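Local structure of thiosulfate reductase (Thermus thermophilus, 2VPZ) at residues A[130-135]-A[158-163]; A[378-383]-A[532-537]. The protein probably carries out redox chemistry on sulfur compounds such as thiosulfate or polysulfide, using a molybdopterin cofactor with molybdenum and a [4Fe-4S] cluster. All coordinates share one frame; numbering follows the deposited sequence.

Contact 1 is built on the C-terminal end of helix 149-160, and the loops of contact 2 pack against the same end; the two centres lie 15 Å apart on the same side of the chain's centre. Contact 1 joins that end to helix 117-134 through Arg132 and Trp160. In contact 2 the loop segments 378-383 and 532-537 meet beside the same helix, with Leu379 on Ala158 and Tyr534 on Ala159. The two touch directly: Ala158 CB lies 3.1 Å from Leu381 O, and Leu381 CD1 packs 3.3 Å from Gly161 C. Along the sequence contact 1 closes before contact 2 opens, so their meeting at this helix end is made by the fold. Both lie away from the iron-sulfur and molybdopterin sites.

Contact 1. Residues A[130-135]-A[158-163]; sequences EIREKY and AAWGSP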
ATOM      1  N   GLU A 130     -54.631 -10.673 -48.986  1.00 59.12           N
ATOM      2  CA  GLU A 130     -54.929  -9.602 -49.942  1.00 60.10           C
ATOM      3  C   GLU A 130     -53.650  -9.093 -50.603  1.00 60.92           C
ATOM      4  O   GLU A 130     -53.645  -8.835 -51.812  1.00 61.40           O
ATOM      5  CB  GLU A 130     -55.647  -8.429 -49.273  1.00 60.46           C
ATOM      6  CG  GLU A 130     -57.066  -8.685 -48.805  1.00 61.64           C
ATOM      7  CD  GLU A 130     -57.631  -7.517 -48.002  1.00 62.69           C
ATOM      8  OE1 GLU A 130     -56.928  -6.487 -47.934  1.00 64.04           O
ATOM      9  OE2 GLU A 130     -58.748  -7.634 -47.452  1.00 62.96           O
ATOM     10  N   ILE A 131     -52.588  -8.927 -49.813  1.00 60.89           N
ATOM     11  CA  ILE A 131     -51.288  -8.452 -50.332  1.00 60.60           C
ATOM     12  C   ILE A 131     -50.723  -9.510 -51.301  1.00 60.92           C
ATOM     13  O   ILE A 131     -50.098  -9.174 -52.308  1.00 60.19           O
ATOM     14  CB  ILE A 131     -50.218  -8.177 -49.146  1.00 59.57           C
ATOM     15  CG1 ILE A 131     -50.594  -6.914 -48.367  1.00 58.14           C
ATOM     16  CG2 ILE A 131     -48.782  -8.037 -49.732  1.00 59.47           C
ATOM     17  CD1 ILE A 131     -50.153  -6.907 -46.889  1.00 57.16           C
ATOM     18  N   ARG A 132     -51.009 -10.780 -51.001  1.00 62.08           N
ATOM     19  CA  ARG A 132     -50.576 -11.926 -51.799  1.00 63.40           C
ATOM     20  C   ARG A 132     -51.359 -12.177 -53.106  1.00 64.41           C
ATOM     21  O   ARG A 132     -50.877 -12.889 -53.990  1.00 65.06           O
ATOM     22  CB  ARG A 132     -50.605 -13.208 -50.944  1.00 62.18           C
ATOM     23  CG  ARG A 132     -49.843 -14.362 -51.561  1.00 60.91           C
ATOM     24  CD  ARG A 132     -50.295 -15.737 -51.125  1.00 60.59           C
ATOM     25  NE  ARG A 132     -49.344 -16.735 -51.599  1.00 61.54           N
ATOM     26  CZ  ARG A 132     -48.540 -17.468 -50.840  1.00 62.71           C
ATOM     27  NH1 ARG A 132     -48.572 -17.340 -49.519  1.00 63.51           N
ATOM     28  NH2 ARG A 132     -47.658 -18.293 -51.399  1.00 63.16           N
ATOM     29  N   GLU A 133     -52.563 -11.635 -53.250  1.00 65.41           N
ATOM     30  CA  GLU A 133     -53.282 -11.876 -54.480  1.00 66.26           C
ATOM     31  C   GLU A 133     -52.963 -10.802 -55.552  1.00 65.73           C
ATOM     32  O   GLU A 133     -52.922 -11.115 -56.748  1.00 66.78           O
ATOM     33  CB  GLU A 133     -54.812 -12.098 -54.264  1.00 68.41           C
ATOM     34  CG  GLU A 133     -55.236 -13.148 -53.142  1.00 72.09           C
ATOM     35  CD  GLU A 133     -54.455 -14.495 -53.096  1.00 74.36           C
ATOM     36  OE1 GLU A 133     -54.366 -15.083 -51.977  1.00 74.86           O
ATOM     37  OE2 GLU A 133     -53.959 -14.972 -54.148  1.00 75.35           O
ATOM     38  N   LYS A 134     -52.689  -9.559 -55.166  1.00 64.25           N
ATOM     39  CA  LYS A 134     -52.289  -8.572 -56.166  1.00 63.23           C
ATOM     40  C   LYS A 134     -50.743  -8.275 -56.201  1.00 61.79           C
ATOM     41  O   LYS A 134     -50.282  -7.636 -57.142  1.00 62.42           O
ATOM     42  CB  LYS A 134     -53.152  -7.272 -56.101  1.00 64.71           C
ATOM     43  CG  LYS A 134     -53.045  -6.420 -54.835  1.00 65.19           C
ATOM     44  CD  LYS A 134     -54.421  -5.895 -54.341  1.00 66.75           C
ATOM     45  CE  LYS A 134     -54.807  -4.579 -55.009  1.00 67.95           C
ATOM     46  NZ  LYS A 134     -53.672  -3.599 -55.028  1.00 67.18           N
ATOM     47  N   TYR A 135     -49.942  -8.739 -55.236  1.00 59.95           N
ATOM     48  CA  TYR A 135     -48.471  -8.535 -55.269  1.00 57.54           C
ATOM     49  C   TYR A 135     -47.571  -9.815 -55.182  1.00 57.34           C
ATOM     50  O   TYR A 135     -46.429  -9.813 -55.653  1.00 57.73           O
ATOM     51  CB  TYR A 135     -47.948  -7.534 -54.180  1.00 55.07           C
ATOM     52  CG  TYR A 135     -48.624  -6.163 -54.084  1.00 53.04           C
ATOM     53  CD1 TYR A 135     -49.673  -5.954 -53.198  1.00 52.56           C
ATOM     54  CD2 TYR A 135     -48.199  -5.068 -54.873  1.00 52.30           C
ATOM     55  CE1 TYR A 135     -50.311  -4.706 -53.071  1.00 53.05           C
ATOM     56  CE2 TYR A 135     -48.833  -3.796 -54.760  1.00 52.14           C
ATOM     57  CZ  TYR A 135     -49.894  -3.622 -53.852  1.00 52.89           C
ATOM     58  OH  TYR A 135     -50.528  -2.401 -53.718  1.00 53.44           O
ATOM     59  N   ALA A 158     -40.004 -18.667 -45.021  1.00 48.85           N
ATOM     60  CA  ALA A 158     -39.709 -19.601 -46.100  1.00 49.45           C
ATOM     61  C   ALA A 158     -40.935 -20.484 -46.433  1.00 49.74           C
ATOM     62  O   ALA A 158     -41.211 -20.760 -47.597  1.00 49.98           O
ATOM     63  CB  ALA A 158     -38.459 -20.468 -45.757  1.00 48.78           C
ATOM     64  N   ALA A 159     -41.676 -20.912 -45.410  1.00 49.56           N
ATOM     65  CA  ALA A 159     -42.881 -21.720 -45.611  1.00 49.08           C
ATOM     66  C   ALA A 159     -43.949 -20.880 -46.324  1.00 49.06           C
ATOM     67  O   ALA A 159     -44.833 -21.409 -47.010  1.00 49.74           O
ATOM     68  CB  ALA A 159     -43.443 -22.261 -44.270  1.00 49.13           C
ATOM     69  N   TRP A 160     -43.884 -19.564 -46.170  1.00 47.55           N
ATOM     70  CA  TRP A 160     -44.828 -18.675 -46.832  1.00 46.99           C
ATOM     71  C   TRP A 160     -44.335 -18.248 -48.245  1.00 47.06           C
ATOM     72  O   TRP A 160     -45.140 -17.903 -49.110  1.00 47.92           O
ATOM     73  CB  TRP A 160     -45.164 -17.467 -45.926  1.00 44.80           C
ATOM     74  CG  TRP A 160     -45.651 -16.231 -46.639  1.00 43.25           C
ATOM     75  CD1 TRP A 160     -44.874 -15.264 -47.230  1.00 42.92           C
ATOM     76  CD2 TRP A 160     -47.021 -15.817 -46.844  1.00 41.98           C
ATOM     77  NE1 TRP A 160     -45.673 -14.286 -47.775  1.00 42.09           N
ATOM     78  CE2 TRP A 160     -46.988 -14.593 -47.551  1.00 41.83           C
ATOM     79  CE3 TRP A 160     -48.272 -16.356 -46.489  1.00 41.80           C
ATOM     80  CZ2 TRP A 160     -48.167 -13.896 -47.930  1.00 41.61           C
ATOM     81  CZ3 TRP A 160     -49.456 -15.668 -46.863  1.00 42.07           C
ATOM     82  CH2 TRP A 160     -49.383 -14.447 -47.571  1.00 41.53           C
ATOM     83  N   GLY A 161     -43.030 -18.291 -48.479  1.00 47.16           N
ATOM     84  CA  GLY A 161     -42.469 -17.913 -49.764  1.00 46.45           C
ATOM     85  C   GLY A 161     -41.882 -16.513 -49.938  1.00 47.21           C
ATOM     86  O   GLY A 161     -41.834 -16.006 -51.063  1.00 47.18           O
ATOM     87  N   SER A 162     -41.457 -15.864 -48.858  1.00 47.00           N
ATOM     88  CA  SER A 162     -40.845 -14.523 -48.940  1.00 46.19           C
ATOM     89  C   SER A 162     -39.344 -14.604 -48.599  1.00 45.72           C
ATOM     90  O   SER A 162     -38.984 -15.147 -47.544  1.00 45.86           O
ATOM     91  CB  SER A 162     -41.532 -13.499 -47.985  1.00 46.67           C
ATOM     92  OG  SER A 162     -40.968 -12.195 -48.100  1.00 46.00           O
ATOM     93  N   PRO A 163     -38.446 -14.119 -49.505  1.00 44.61           N
ATOM     94  CA  PRO A 163     -36.997 -14.139 -49.261  1.00 44.52           C
ATOM     95  C   PRO A 163     -36.531 -12.915 -48.412  1.00 45.11           C
ATOM     96  O   PRO A 163     -35.361 -12.813 -48.008  1.00 45.45           O
ATOM     97  CB  PRO A 163     -36.384 -14.141 -50.662  1.00 43.06           C
ATOM     98  CG  PRO A 163     -37.386 -13.378 -51.497  1.00 42.50           C
ATOM     99  CD  PRO A 163     -38.755 -13.672 -50.868  1.00 43.52           C
TER
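Arg132 holds its guanidinium over one face of the Trp160 indole, edge first, a cation-pi contact between the ends of two helices, 117-134 and 149-160, within the molybdopterin oxidoreductase family region. CZ of Arg132 stands 4.3 Å from the centroid of the six-membered ring of Trp160 and only 4° off the ring normal. The groups are not stacked flat: their planes are 69° apart. NH1 of Arg132 does most of the touching, 3.2 Å from CE3 of Trp160, a position from which this guanidinium nitrogen probably directs its share of the positive charge at the pi cloud. The aliphatic part of the arginine follows the benzene end of the indole, with Arg132 CB 3.8 Å from Trp160 CH2.

This overlap depends on the shapes of both side chains. They run past each other in opposite directions; with CG of Arg132 anti to its backbone N (chi1 -165°) and the chain extended to NE, the charged end is carried across the ring. The indole is held from its pyrrole side by the hydrogen bond from NE1 to the carbonyl of Pro137, a residue that Arg132 also touches. A leucine in place of Trp160 would probably leave the guanidinium without its aromatic face and the Pro137 carbonyl without this donor.

Immediately after Trp160 in the chain, helix 149-160 closes in a Schellman motif. Gly161 is its C-prime residue, with positive phi; Ser162 N is paired with Pro157 O and Gly161 N with Ala158 O, the latter bond weak at 3.2 Å.

Contact 2. Residues A[378-383]-A[532-537]; sequences PLPLEP and EQYFPW
The hydroxyl of Tyr534 donates a short hydrogen bond to the main-chain carbonyl of Pro378, with 2.7 Å between Tyr534 OH and Pro378 O. The approach is bent, with a C=O...donor angle of 148° and the hydroxyl tilted 17° from the carbonyl plane. Relative to the phenol, the acceptor lies at the ring edge, near its plane.

Two apolar side chains flank the phenol. CD1 of Leu379 reaches the ring at 3.4 Å from CE2 of Tyr534, the two side chains crossing at a slant. The Pro380 and Tyr534 side chains come from opposite directions, Pro380 CD lying 3.6 Å from Tyr534 CZ. From the residue before it, Gln533 CG covers one face of the Tyr534 ring, displaced toward the rim. The tyrosine can span the distance between the loops because CG is anti to its carbonyl carbon (chi1 -47°), directing the ring toward 378-383.

Neither segment forms a regular helix or strand, and the chain between them runs for 148 residues. Both rest on helix 149-160, where Leu379 touches Ala158 and Tyr534 touches Ala159, while the neighbouring Phe535 packs on Trp151 and Leu156. The contact is amphipathic: the ring carbons of Tyr534 pack on Leu379 and Pro380 while its hydroxyl donates to the Pro378 carbonyl, so a side chain supplies the hydrogen bond between two irregular loops.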
ATOM      1  N   PRO A 378     -40.021 -30.348 -47.836  1.00 55.33           N
ATOM      2  CA  PRO A 378     -39.060 -29.251 -47.987  1.00 56.23           C
ATOM      3  C   PRO A 378     -39.793 -27.886 -47.976  1.00 57.32           C
ATOM      4  O   PRO A 378     -40.969 -27.804 -48.333  1.00 57.86           O
ATOM      5  CB  PRO A 378     -38.416 -29.530 -49.337  1.00 56.20           C
ATOM      6  CG  PRO A 378     -38.305 -31.012 -49.335  1.00 56.11           C
ATOM      7  CD  PRO A 378     -39.672 -31.447 -48.745  1.00 56.36           C
ATOM      8  N   LEU A 379     -39.114 -26.819 -47.584  1.00 58.29           N
ATOM      9  CA  LEU A 379     -39.732 -25.491 -47.542  1.00 59.46           C
ATOM     10  C   LEU A 379     -39.787 -24.792 -48.943  1.00 60.08           C
ATOM     11  O   LEU A 379     -38.863 -24.989 -49.753  1.00 59.40           O
ATOM     12  CB  LEU A 379     -38.960 -24.587 -46.548  1.00 59.07           C
ATOM     13  CG  LEU A 379     -39.242 -24.304 -45.050  1.00 59.00           C
ATOM     14  CD1 LEU A 379     -40.458 -25.069 -44.525  1.00 58.66           C
ATOM     15  CD2 LEU A 379     -37.981 -24.634 -44.231  1.00 59.15           C
ATOM     16  N   PRO A 380     -40.885 -24.045 -49.283  1.00 60.94           N
ATOM     17  CA  PRO A 380     -40.790 -23.423 -50.610  1.00 63.03           C
ATOM     18  C   PRO A 380     -39.352 -22.814 -50.866  1.00 66.08           C
ATOM     19  O   PRO A 380     -38.713 -23.134 -51.866  1.00 66.50           O
ATOM     20  CB  PRO A 380     -41.886 -22.355 -50.587  1.00 61.48           C
ATOM     21  CG  PRO A 380     -42.986 -22.967 -49.724  1.00 60.75           C
ATOM     22  CD  PRO A 380     -42.256 -23.935 -48.744  1.00 61.01           C
ATOM     23  N   LEU A 381     -38.834 -21.951 -49.991  1.00 69.36           N
ATOM     24  CA  LEU A 381     -37.473 -21.402 -50.180  1.00 72.82           C
ATOM     25  C   LEU A 381     -36.520 -21.988 -49.130  1.00 76.07           C
ATOM     26  O   LEU A 381     -36.843 -21.988 -47.943  1.00 76.79           O
ATOM     27  CB  LEU A 381     -37.448 -19.872 -50.088  1.00 71.58           C
ATOM     28  CG  LEU A 381     -38.459 -19.105 -50.919  1.00 69.92           C
ATOM     29  CD1 LEU A 381     -38.933 -17.903 -50.151  1.00 69.52           C
ATOM     30  CD2 LEU A 381     -37.859 -18.671 -52.231  1.00 69.99           C
ATOM     31  N   GLU A 382     -35.366 -22.486 -49.581  1.00 80.19           N
ATOM     32  CA  GLU A 382     -34.321 -23.087 -48.727  1.00 84.57           C
ATOM     33  C   GLU A 382     -33.118 -22.117 -48.710  1.00 87.61           C
ATOM     34  O   GLU A 382     -32.942 -21.353 -49.667  1.00 87.35           O
ATOM     35  CB  GLU A 382     -33.909 -24.476 -49.259  1.00 85.05           C
ATOM     36  CG  GLU A 382     -33.927 -25.647 -48.227  1.00 86.48           C
ATOM     37  CD  GLU A 382     -35.298 -26.354 -48.096  1.00 87.41           C
ATOM     38  OE1 GLU A 382     -36.045 -26.385 -49.097  1.00 88.22           O
ATOM     39  OE2 GLU A 382     -35.614 -26.891 -47.001  1.00 87.28           O
ATOM     40  N   PRO A 383     -32.259 -22.153 -47.661  1.00 91.17           N
ATOM     41  CA  PRO A 383     -31.129 -21.211 -47.652  1.00 94.22           C
ATOM     42  C   PRO A 383     -29.833 -21.549 -48.439  1.00 97.20           C
ATOM     43  O   PRO A 383     -29.632 -22.695 -48.842  1.00 97.62           O
ATOM     44  CB  PRO A 383     -30.856 -21.029 -46.156  1.00 93.71           C
ATOM     45  CG  PRO A 383     -31.238 -22.425 -45.533  1.00 92.73           C
ATOM     46  CD  PRO A 383     -32.106 -23.153 -46.592  1.00 91.68           C
ATOM     47  N   GLU A 532     -50.631 -26.030 -43.008  1.00 57.98           N
ATOM     48  CA  GLU A 532     -50.901 -27.160 -42.130  1.00 59.11           C
ATOM     49  C   GLU A 532     -49.813 -28.282 -42.290  1.00 58.54           C
ATOM     50  O   GLU A 532     -49.421 -28.858 -41.278  1.00 58.17           O
ATOM     51  CB  GLU A 532     -52.309 -27.694 -42.425  1.00 62.10           C
ATOM     52  CG  GLU A 532     -52.980 -27.063 -43.672  1.00 66.95           C
ATOM     53  CD  GLU A 532     -53.836 -25.814 -43.367  1.00 70.07           C
ATOM     54  OE1 GLU A 532     -54.748 -25.907 -42.504  1.00 71.72           O
ATOM     55  OE2 GLU A 532     -53.601 -24.754 -44.001  1.00 70.95           O
ATOM     56  N   GLN A 533     -49.305 -28.589 -43.499  1.00 58.37           N
ATOM     57  CA  GLN A 533     -48.258 -29.648 -43.628  1.00 59.46           C
ATOM     58  C   GLN A 533     -47.045 -29.210 -42.797  1.00 59.47           C
ATOM     59  O   GLN A 533     -46.314 -30.050 -42.218  1.00 59.52           O
ATOM     60  CB  GLN A 533     -47.836 -29.941 -45.091  1.00 60.13           C
ATOM     61  CG  GLN A 533     -46.925 -28.924 -45.727  1.00 61.55           C
ATOM     62  CD  GLN A 533     -47.608 -28.185 -46.851  1.00 63.36           C
ATOM     63  OE1 GLN A 533     -47.199 -28.277 -48.020  1.00 64.73           O
ATOM     64  NE2 GLN A 533     -48.686 -27.466 -46.520  1.00 63.49           N
ATOM     65  N   TYR A 534     -46.818 -27.905 -42.767  1.00 60.21           N
ATOM     66  CA  TYR A 534     -45.804 -27.322 -41.884  1.00 60.64           C
ATOM     67  C   TYR A 534     -46.777 -26.955 -40.642  1.00 62.10           C
ATOM     68  O   TYR A 534     -47.891 -26.456 -40.823  1.00 64.26           O
ATOM     69  CB  TYR A 534     -45.063 -26.071 -42.527  1.00 58.46           C
ATOM     70  CG  TYR A 534     -44.554 -26.203 -44.001  1.00 56.61           C
ATOM     71  CD1 TYR A 534     -45.297 -25.674 -45.052  1.00 55.87           C
ATOM     72  CD2 TYR A 534     -43.356 -26.898 -44.349  1.00 55.30           C
ATOM     73  CE1 TYR A 534     -44.912 -25.798 -46.392  1.00 55.17           C
ATOM     74  CE2 TYR A 534     -42.951 -27.041 -45.711  1.00 55.07           C
ATOM     75  CZ  TYR A 534     -43.743 -26.483 -46.719  1.00 54.95           C
ATOM     76  OH  TYR A 534     -43.393 -26.637 -48.040  1.00 56.46           O
ATOM     77  N   PHE A 535     -46.399 -27.349 -39.415  1.00 61.10           N
ATOM     78  CA  PHE A 535     -47.205 -27.196 -38.168  1.00 60.31           C
ATOM     79  C   PHE A 535     -48.151 -28.332 -37.819  1.00 59.80           C
ATOM     80  O   PHE A 535     -48.963 -28.166 -36.889  1.00 61.12           O
ATOM     81  CB  PHE A 535     -47.990 -25.905 -38.222  1.00 59.76           C
ATOM     82  CG  PHE A 535     -47.205 -24.717 -38.348  1.00 58.88           C
ATOM     83  CD1 PHE A 535     -47.156 -24.000 -39.526  1.00 58.41           C
ATOM     84  CD2 PHE A 535     -46.349 -24.358 -37.299  1.00 58.79           C
ATOM     85  CE1 PHE A 535     -46.273 -22.961 -39.695  1.00 58.82           C
ATOM     86  CE2 PHE A 535     -45.453 -23.305 -37.424  1.00 58.72           C
ATOM     87  CZ  PHE A 535     -45.405 -22.604 -38.640  1.00 59.51           C
ATOM     88  N   PRO A 536     -47.972 -29.525 -38.456  1.00 58.65           N
ATOM     89  CA  PRO A 536     -48.844 -30.659 -38.153  1.00 58.09           C
ATOM     90  C   PRO A 536     -48.991 -30.992 -36.656  1.00 57.95           C
ATOM     91  O   PRO A 536     -50.109 -31.085 -36.148  1.00 59.60           O
ATOM     92  CB  PRO A 536     -48.230 -31.788 -38.962  1.00 57.77           C
ATOM     93  CG  PRO A 536     -46.781 -31.565 -38.721  1.00 57.74           C
ATOM     94  CD  PRO A 536     -46.643 -30.013 -38.834  1.00 58.30           C
ATOM     95  N   TRP A 537     -47.867 -31.189 -35.973  1.00 56.33           N
ATOM     96  CA  TRP A 537     -47.834 -31.471 -34.508  1.00 55.62           C
ATOM     97  C   TRP A 537     -48.844 -30.576 -33.748  1.00 55.36           C
ATOM     98  O   TRP A 537     -48.899 -29.377 -34.012  1.00 54.23           O
ATOM     99  CB  TRP A 537     -46.421 -31.243 -33.905  1.00 54.00           C
ATOM    100  CG  TRP A 537     -45.718 -29.990 -34.413  1.00 52.24           C
ATOM    101  CD1 TRP A 537     -44.971 -29.880 -35.550  1.00 51.73           C
ATOM    102  CD2 TRP A 537     -45.716 -28.664 -33.817  1.00 51.58           C
ATOM    103  NE1 TRP A 537     -44.512 -28.599 -35.700  1.00 51.03           N
ATOM    104  CE2 TRP A 537     -44.948 -27.829 -34.658  1.00 51.84           C
ATOM    105  CE3 TRP A 537     -46.285 -28.105 -32.655  1.00 51.26           C
ATOM    106  CZ2 TRP A 537     -44.729 -26.453 -34.384  1.00 51.28           C
ATOM    107  CZ3 TRP A 537     -46.071 -26.727 -32.371  1.00 51.42           C
ATOM    108  CH2 TRP A 537     -45.299 -25.930 -33.239  1.00 51.04           C
TER